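PDB 4YOD: thioredoxin-like protein from Bacteroides caccae ATCC 43185, which is of unknown function but probably acts as a thiol-disulfide oxidoreductase, its thioredoxin-fold portion being joined to a helical portion of uncharacterised role. Local coordinates for residues A59-Y63 and A78-I83; L72-Q76 and E115-P119; N87-F93 and M124-L130. All blocks are in the same frame, centred on the assembly; numbering follows the deposited sequence.

Interaction 1. Residues A59-Y63 and A78-I83; sequences AWVDY and AIRKTI
Tyr63 and Ile79 have the nearest CA atoms of the two segments, yet these lie 9.4 Å apart, because the local axes of 59-63 and 78-83 approach no closer than 13.5 Å while running nearly antiparallel at 158°. The two successive helices thus form a wide helical hairpin, spanned by aromatic side chains. Tyr63 reaches furthest: with CG anti to the backbone N (chi1 -178°), its ring extends across the gap alongside the Thr82 side chain, the two pointing opposite ways. Its hydroxyl ends among polar atoms of the facing helix, OH lying 3.1 Å from Thr82 OG1 and 3.3 Å from Ala78 O. The methyl of Ala78 borders it too, CB to Tyr63 OH being 3.7 Å. One turn earlier, Trp60 crosses Ile83 at about a right angle, and its CH2 comes to 4.1 Å from Ile83 CD1. Thr82 turns its CG2 methyl to the edge of the indole, near the ring plane, so its two branches serve different aromatics. Around this buried contact, Trp39 meets Tyr63 edge-to-face. Helix 90-105 packs on Trp60 through Ile96, Leu99 and Ala100, while helix 114-125 covers Ile79 and Ile83.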
# COMPACT_ATOMS: atom_id res chain seq x y z
N ALA A 59 2.98 -21.58 0.55
CA ALA A 59 3.32 -21.47 -0.87
C ALA A 59 2.95 -20.07 -1.40
O ALA A 59 3.75 -19.46 -2.11
CB ALA A 59 2.60 -22.54 -1.68
N TRP A 60 1.78 -19.55 -0.98
CA TRP A 60 1.32 -18.20 -1.36
C TRP A 60 2.27 -17.12 -0.78
O TRP A 60 2.63 -16.20 -1.49
CB TRP A 60 -0.13 -17.93 -0.93
CG TRP A 60 -0.59 -16.53 -1.28
CD1 TRP A 60 -0.61 -15.45 -0.46
CD2 TRP A 60 -0.93 -16.05 -2.59
NE1 TRP A 60 -1.01 -14.32 -1.16
CE2 TRP A 60 -1.21 -14.67 -2.47
CE3 TRP A 60 -1.07 -16.67 -3.85
CZ2 TRP A 60 -1.62 -13.89 -3.57
CZ3 TRP A 60 -1.48 -15.91 -4.93
CH2 TRP A 60 -1.75 -14.53 -4.78
N VAL A 61 2.66 -17.25 0.51
CA VAL A 61 3.57 -16.33 1.21
C VAL A 61 4.93 -16.26 0.47
O VAL A 61 5.43 -15.16 0.20
CB VAL A 61 3.71 -16.75 2.71
CG1 VAL A 61 4.92 -16.10 3.40
CG2 VAL A 61 2.44 -16.47 3.47
N ASP A 62 5.52 -17.44 0.14
CA ASP A 62 6.78 -17.55 -0.60
C ASP A 62 6.68 -16.93 -2.01
O ASP A 62 7.62 -16.31 -2.47
CB ASP A 62 7.26 -18.99 -0.66
CG ASP A 62 7.75 -19.50 0.69
OD1 ASP A 62 8.16 -18.67 1.53
OD2 ASP A 62 7.70 -20.73 0.90
N TYR A 63 5.51 -17.06 -2.66
CA TYR A 63 5.25 -16.44 -3.97
C TYR A 63 5.29 -14.92 -3.86
O TYR A 63 5.96 -14.27 -4.66
CB TYR A 63 3.88 -16.89 -4.50
CG TYR A 63 3.52 -16.36 -5.87
CD1 TYR A 63 4.27 -16.70 -7.00
CD2 TYR A 63 2.35 -15.62 -6.06
CE1 TYR A 63 3.92 -16.23 -8.27
CE2 TYR A 63 1.94 -15.23 -7.34
CZ TYR A 63 2.73 -15.53 -8.44
OH TYR A 63 2.33 -15.11 -9.69
N ALA A 78 2.33 -11.81 -13.92
CA ALA A 78 2.31 -13.14 -13.32
C ALA A 78 1.18 -13.30 -12.31
O ALA A 78 0.49 -14.33 -12.33
CB ALA A 78 3.64 -13.44 -12.66
N ILE A 79 0.98 -12.28 -11.42
CA ILE A 79 -0.11 -12.29 -10.43
C ILE A 79 -1.47 -12.43 -11.15
O ILE A 79 -2.27 -13.28 -10.77
CB ILE A 79 -0.08 -10.99 -9.57
CG1 ILE A 79 1.15 -10.93 -8.67
CG2 ILE A 79 -1.36 -10.89 -8.71
CD1 ILE A 79 1.53 -9.46 -8.31
N ARG A 80 -1.70 -11.62 -12.19
CA ARG A 80 -2.94 -11.67 -12.99
C ARG A 80 -3.16 -13.10 -13.57
O ARG A 80 -4.25 -13.65 -13.40
CB ARG A 80 -2.92 -10.61 -14.11
CG ARG A 80 -4.15 -10.66 -15.03
CD ARG A 80 -5.42 -10.32 -14.30
NE ARG A 80 -6.63 -10.56 -15.09
CZ ARG A 80 -7.34 -9.61 -15.67
NH1 ARG A 80 -6.96 -8.34 -15.58
NH2 ARG A 80 -8.44 -9.91 -16.35
N LYS A 81 -2.13 -13.68 -14.24
CA LYS A 81 -2.24 -15.04 -14.80
C LYS A 81 -2.57 -16.08 -13.73
O LYS A 81 -3.38 -16.97 -14.00
CB LYS A 81 -0.95 -15.46 -15.52
CG LYS A 81 -0.78 -14.85 -16.89
CD LYS A 81 0.54 -15.31 -17.51
CE LYS A 81 0.95 -14.45 -18.68
NZ LYS A 81 0.06 -14.64 -19.86
N THR A 82 -1.98 -15.97 -12.52
CA THR A 82 -2.20 -16.92 -11.41
C THR A 82 -3.67 -16.85 -10.97
O THR A 82 -4.31 -17.90 -10.89
CB THR A 82 -1.22 -16.66 -10.27
OG1 THR A 82 0.09 -16.89 -10.78
CG2 THR A 82 -1.46 -17.54 -9.06
N ILE A 83 -4.21 -15.64 -10.71
CA ILE A 83 -5.62 -15.48 -10.32
C ILE A 83 -6.55 -16.02 -11.42
O ILE A 83 -7.50 -16.75 -11.10
CB ILE A 83 -6.00 -14.01 -9.92
CG1 ILE A 83 -5.04 -13.42 -8.84
CG2 ILE A 83 -7.48 -13.93 -9.45
CD1 ILE A 83 -4.84 -14.22 -7.48

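Interaction 2. Residues L72-Q76 and E115-P119; sequences LKTAQ and EFYIP
Leu72 lays its CD1 methyl against the edge of the Phe116 ring, 3.7 Å from CE1, and also covers the CB of Glu115. This is a helix-helix contact within an all-helical region whose sequence family is grouped with the tetratricopeptide repeats; the short segments cross at -37°, axes 9.7 Å apart. Ala75 adds its methyl beside the same ring carbon. One turn on from Leu72 the contact turns polar. Pro119 has no N-H for the turn before it, and the Glu115 carbonyl is instead met by Gln76, whose CG stands anti to its own carbonyl carbon with the chain extended beyond, carrying NE2 across. NE2 donates to Glu115 O over 3.0 Å, nearly straight at 167°, with the acceptor close to the amide plane. It also makes a weak, bent bond to Glu115 OE1, the amide and carboxylate planes being 53° apart; OE1 is salt-bridged to Arg149. With an alanine in place of Gln76, the Glu115 carbonyl at the proline kink is likely to lose this donor, and a gap would probably open beside the pyrrolidine ring. The CB of Pro119 stands 3.6 Å from the backbone O of Gln76.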
# COMPACT_ATOMS: atom_id res chain seq x y z
N LEU A 72 8.39 -4.77 -11.75
CA LEU A 72 6.99 -4.69 -11.31
C LEU A 72 6.01 -5.17 -12.39
O LEU A 72 5.06 -5.88 -12.05
CB LEU A 72 6.64 -3.26 -10.87
CG LEU A 72 5.20 -3.01 -10.38
CD1 LEU A 72 4.75 -4.01 -9.26
CD2 LEU A 72 5.04 -1.56 -9.91
N LYS A 73 6.23 -4.81 -13.67
CA LYS A 73 5.32 -5.22 -14.74
C LYS A 73 5.29 -6.74 -14.91
O LYS A 73 4.23 -7.29 -15.15
CB LYS A 73 5.66 -4.55 -16.07
CG LYS A 73 5.22 -3.09 -16.14
CD LYS A 73 5.73 -2.41 -17.41
CE LYS A 73 5.39 -0.94 -17.45
NZ LYS A 73 5.98 -0.29 -18.66
N THR A 74 6.43 -7.42 -14.71
CA THR A 74 6.56 -8.88 -14.78
C THR A 74 5.79 -9.51 -13.62
O THR A 74 5.04 -10.48 -13.82
CB THR A 74 8.04 -9.27 -14.77
OG1 THR A 74 8.68 -8.62 -15.87
CG2 THR A 74 8.26 -10.79 -14.86
N ALA A 75 5.94 -8.95 -12.41
CA ALA A 75 5.22 -9.41 -11.23
C ALA A 75 3.70 -9.23 -11.44
O ALA A 75 2.95 -10.18 -11.23
CB ALA A 75 5.70 -8.65 -10.00
N GLN A 76 3.26 -8.05 -11.91
CA GLN A 76 1.82 -7.76 -12.12
C GLN A 76 1.20 -8.72 -13.16
O GLN A 76 0.09 -9.20 -12.93
CB GLN A 76 1.61 -6.29 -12.51
CG GLN A 76 1.84 -5.37 -11.30
CD GLN A 76 1.76 -3.90 -11.64
OE1 GLN A 76 2.21 -3.48 -12.71
NE2 GLN A 76 1.27 -3.08 -10.71
N GLU A 115 0.58 -2.27 -5.29
CA GLU A 115 0.92 -2.55 -6.69
C GLU A 115 0.82 -4.07 -7.00
O GLU A 115 0.61 -4.43 -8.16
CB GLU A 115 2.30 -1.99 -7.06
CG GLU A 115 2.32 -0.47 -7.26
CD GLU A 115 1.34 0.12 -8.26
OE1 GLU A 115 1.27 -0.38 -9.41
OE2 GLU A 115 0.67 1.12 -7.91
N PHE A 116 0.91 -4.95 -5.99
CA PHE A 116 0.71 -6.37 -6.25
C PHE A 116 -0.78 -6.72 -6.10
O PHE A 116 -1.26 -7.65 -6.73
CB PHE A 116 1.57 -7.24 -5.31
CG PHE A 116 3.08 -7.21 -5.43
CD1 PHE A 116 3.70 -6.63 -6.53
CD2 PHE A 116 3.88 -7.82 -4.47
CE1 PHE A 116 5.10 -6.61 -6.63
CE2 PHE A 116 5.27 -7.81 -4.58
CZ PHE A 116 5.87 -7.19 -5.65
N TYR A 117 -1.52 -5.99 -5.24
CA TYR A 117 -2.93 -6.27 -5.03
C TYR A 117 -3.82 -5.77 -6.19
O TYR A 117 -4.82 -6.42 -6.50
CB TYR A 117 -3.39 -5.69 -3.69
CG TYR A 117 -4.75 -6.19 -3.27
CD1 TYR A 117 -5.01 -7.56 -3.14
CD2 TYR A 117 -5.79 -5.31 -3.00
CE1 TYR A 117 -6.27 -8.03 -2.78
CE2 TYR A 117 -7.03 -5.77 -2.57
CZ TYR A 117 -7.27 -7.13 -2.46
OH TYR A 117 -8.54 -7.54 -2.13
N ILE A 118 -3.47 -4.62 -6.84
CA ILE A 118 -4.24 -4.07 -7.98
C ILE A 118 -4.47 -5.14 -9.10
O ILE A 118 -5.65 -5.33 -9.42
CB ILE A 118 -3.62 -2.76 -8.50
CG1 ILE A 118 -3.97 -1.59 -7.51
CG2 ILE A 118 -4.07 -2.42 -9.94
CD1 ILE A 118 -3.05 -0.34 -7.62
N PRO A 119 -3.46 -5.91 -9.64
CA PRO A 119 -3.80 -6.97 -10.63
C PRO A 119 -4.74 -8.05 -10.07
O PRO A 119 -5.54 -8.59 -10.84
CB PRO A 119 -2.44 -7.56 -11.03
CG PRO A 119 -1.48 -7.12 -9.99
CD PRO A 119 -2.00 -5.81 -9.45

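Interaction 3. Residues N87-F93 and M124-L130; sequences NVDKKVF and MAASPVL
Val129 is the bump of this contact, pushed between Asn87 and Phe93 where the N-terminal end of helix 90-105 meets an ST turn just beyond helix 114-125. Its two methyls fill different parts of the hollow. CG1 fits tightly against the backbone of Asn87, 3.1 Å from O. CG2, wedged between its own backbone N and C with CG1 at chi1 -61°, points over the face of Phe93 in a CH-pi contact, 4.0 Å from the ring centroid and 21° off the ring normal. Ser127 OG lies over the same face, further round the ring. Two aliphatic side chains add to the wall of the hollow: Leu130 crosses the ring at about a right angle with CG 3.7 Å from Phe93 CE1, and Met124, present as selenomethionine, brings CG up to CZ. Ile83 of helix 72-85 also packs on Phe93. On the Asn87 side, Pro128 lays CD against the amide, 3.5 Å from OD1 of Asn87, the two side chains crossing at about a right angle. At the rim, the Lys90 chain runs along the Val129 carbonyl; its NZ bond to that oxygen is weak, the ammonium being salt-bridged to Glu134. Asn87 is gripped at both ends of its amide, ND2 bonding to Asp84 O. At the other end, Ser127 OG donates to Asn87 OD1 over 2.7 Å, in the carbonyl plane with a C=O...donor angle of 155°, and itself accepts from Val129 N at 3.1 Å.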
# COMPACT_ATOMS: atom_id res chain seq x y z
N ASN A 87 -9.98 -19.49 -11.68
CA ASN A 87 -11.36 -19.44 -12.19
C ASN A 87 -11.90 -20.85 -12.50
O ASN A 87 -13.10 -21.01 -12.72
CB ASN A 87 -11.44 -18.57 -13.43
CG ASN A 87 -11.48 -17.10 -13.10
OD1 ASN A 87 -12.37 -16.62 -12.40
ND2 ASN A 87 -10.53 -16.36 -13.61
N VAL A 88 -11.03 -21.87 -12.49
CA VAL A 88 -11.45 -23.27 -12.74
C VAL A 88 -12.36 -23.80 -11.60
O VAL A 88 -13.10 -24.77 -11.81
CB VAL A 88 -10.26 -24.23 -12.97
CG1 VAL A 88 -9.59 -23.94 -14.31
CG2 VAL A 88 -9.25 -24.16 -11.83
N ASP A 89 -12.30 -23.19 -10.41
CA ASP A 89 -13.11 -23.62 -9.26
C ASP A 89 -13.41 -22.41 -8.40
O ASP A 89 -12.48 -21.78 -7.89
CB ASP A 89 -12.38 -24.73 -8.46
CG ASP A 89 -13.22 -25.39 -7.38
OD1 ASP A 89 -13.62 -24.69 -6.42
OD2 ASP A 89 -13.43 -26.63 -7.45
N LYS A 90 -14.69 -22.08 -8.24
CA LYS A 90 -15.15 -20.91 -7.48
C LYS A 90 -14.63 -20.91 -6.03
O LYS A 90 -14.26 -19.86 -5.53
CB LYS A 90 -16.69 -20.85 -7.49
CG LYS A 90 -17.25 -19.56 -6.92
CD LYS A 90 -18.71 -19.34 -7.31
CE LYS A 90 -19.39 -18.25 -6.51
NZ LYS A 90 -18.51 -17.07 -6.29
N LYS A 91 -14.61 -22.06 -5.36
CA LYS A 91 -14.12 -22.14 -3.98
C LYS A 91 -12.58 -21.90 -3.87
O LYS A 91 -12.13 -21.31 -2.89
CB LYS A 91 -14.50 -23.48 -3.36
CG LYS A 91 -16.01 -23.61 -3.10
CD LYS A 91 -16.35 -24.88 -2.33
CE LYS A 91 -17.85 -25.10 -2.27
NZ LYS A 91 -18.18 -26.44 -1.71
N VAL A 92 -11.80 -22.32 -4.89
CA VAL A 92 -10.35 -22.09 -4.93
C VAL A 92 -10.07 -20.60 -5.25
O VAL A 92 -9.20 -19.99 -4.63
CB VAL A 92 -9.64 -23.06 -5.92
CG1 VAL A 92 -8.15 -22.76 -6.00
CG2 VAL A 92 -9.85 -24.50 -5.48
N PHE A 93 -10.84 -20.02 -6.20
CA PHE A 93 -10.73 -18.59 -6.54
C PHE A 93 -10.92 -17.75 -5.27
O PHE A 93 -10.08 -16.87 -4.99
CB PHE A 93 -11.78 -18.23 -7.61
CG PHE A 93 -11.76 -16.76 -8.01
CD1 PHE A 93 -12.48 -15.81 -7.29
CD2 PHE A 93 -11.09 -16.35 -9.15
CE1 PHE A 93 -12.46 -14.46 -7.66
CE2 PHE A 93 -11.07 -15.00 -9.52
CZ PHE A 93 -11.77 -14.07 -8.78
N MSE A 124 -10.41 -10.03 -10.38
CA MSE A 124 -11.71 -10.28 -9.74
C MSE A 124 -12.84 -9.55 -10.48
O MSE A 124 -13.88 -10.15 -10.73
CB MSE A 124 -11.67 -9.88 -8.26
CG MSE A 124 -10.67 -10.74 -7.44
SE MSE A 124 -10.48 -10.13 -5.61
CE MSE A 124 -12.15 -10.83 -4.86
N ALA A 125 -12.62 -8.29 -10.87
CA ALA A 125 -13.61 -7.53 -11.61
C ALA A 125 -13.90 -8.19 -12.97
O ALA A 125 -15.03 -8.09 -13.46
CB ALA A 125 -13.15 -6.10 -11.80
N ALA A 126 -12.91 -8.91 -13.55
CA ALA A 126 -13.06 -9.59 -14.85
C ALA A 126 -13.36 -11.08 -14.70
O ALA A 126 -13.32 -11.82 -15.68
CB ALA A 126 -11.78 -9.42 -15.66
N SER A 127 -13.66 -11.54 -13.47
CA SER A 127 -13.86 -12.97 -13.25
C SER A 127 -15.24 -13.48 -13.66
O SER A 127 -16.26 -12.99 -13.18
CB SER A 127 -13.61 -13.31 -11.79
OG SER A 127 -13.98 -14.67 -11.52
N PRO A 128 -15.28 -14.56 -14.46
CA PRO A 128 -16.58 -15.17 -14.81
C PRO A 128 -17.17 -16.05 -13.68
O PRO A 128 -18.30 -16.51 -13.82
CB PRO A 128 -16.24 -15.99 -16.05
CG PRO A 128 -14.82 -16.36 -15.89
CD PRO A 128 -14.15 -15.30 -15.08
N VAL A 129 -16.44 -16.30 -12.58
CA VAL A 129 -16.97 -17.13 -11.49
C VAL A 129 -17.64 -16.29 -10.40
O VAL A 129 -18.33 -16.86 -9.55
CB VAL A 129 -15.97 -18.13 -10.85
CG1 VAL A 129 -15.47 -19.13 -11.88
CG2 VAL A 129 -14.81 -17.43 -10.13
N LEU A 130 -17.46 -14.95 -10.41
CA LEU A 130 -18.08 -14.10 -9.40
C LEU A 130 -19.43 -13.57 -9.86
O LEU A 130 -19.56 -13.12 -11.00
CB LEU A 130 -17.19 -12.91 -8.98
CG LEU A 130 -15.87 -13.18 -8.24
CD1 LEU A 130 -15.17 -11.85 -7.88
CD2 LEU A 130 -16.07 -14.05 -6.98

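How the interactions relate
All three contacts join helices between 53 and 125 or the turns at their ends, on the same side of the chain's centre. None includes Cys186 or Cys189, a CxxC pair at a helix start that probably marks the redox site. Interactions 1 and 2 share helix 72-85, their centres about 10 Å apart, and join where Ile79 CD1 packs 3.7 Å from Phe116 O. Interaction 3 lies further out; its centre is about 15 Å from that of interaction 1, and the two meet at Ile83 CG2, 3.8 Å from Phe93 CE2. Interactions 2 and 3 both use helix 114-125 but do not touch, their nearest atoms being about 5 Å apart.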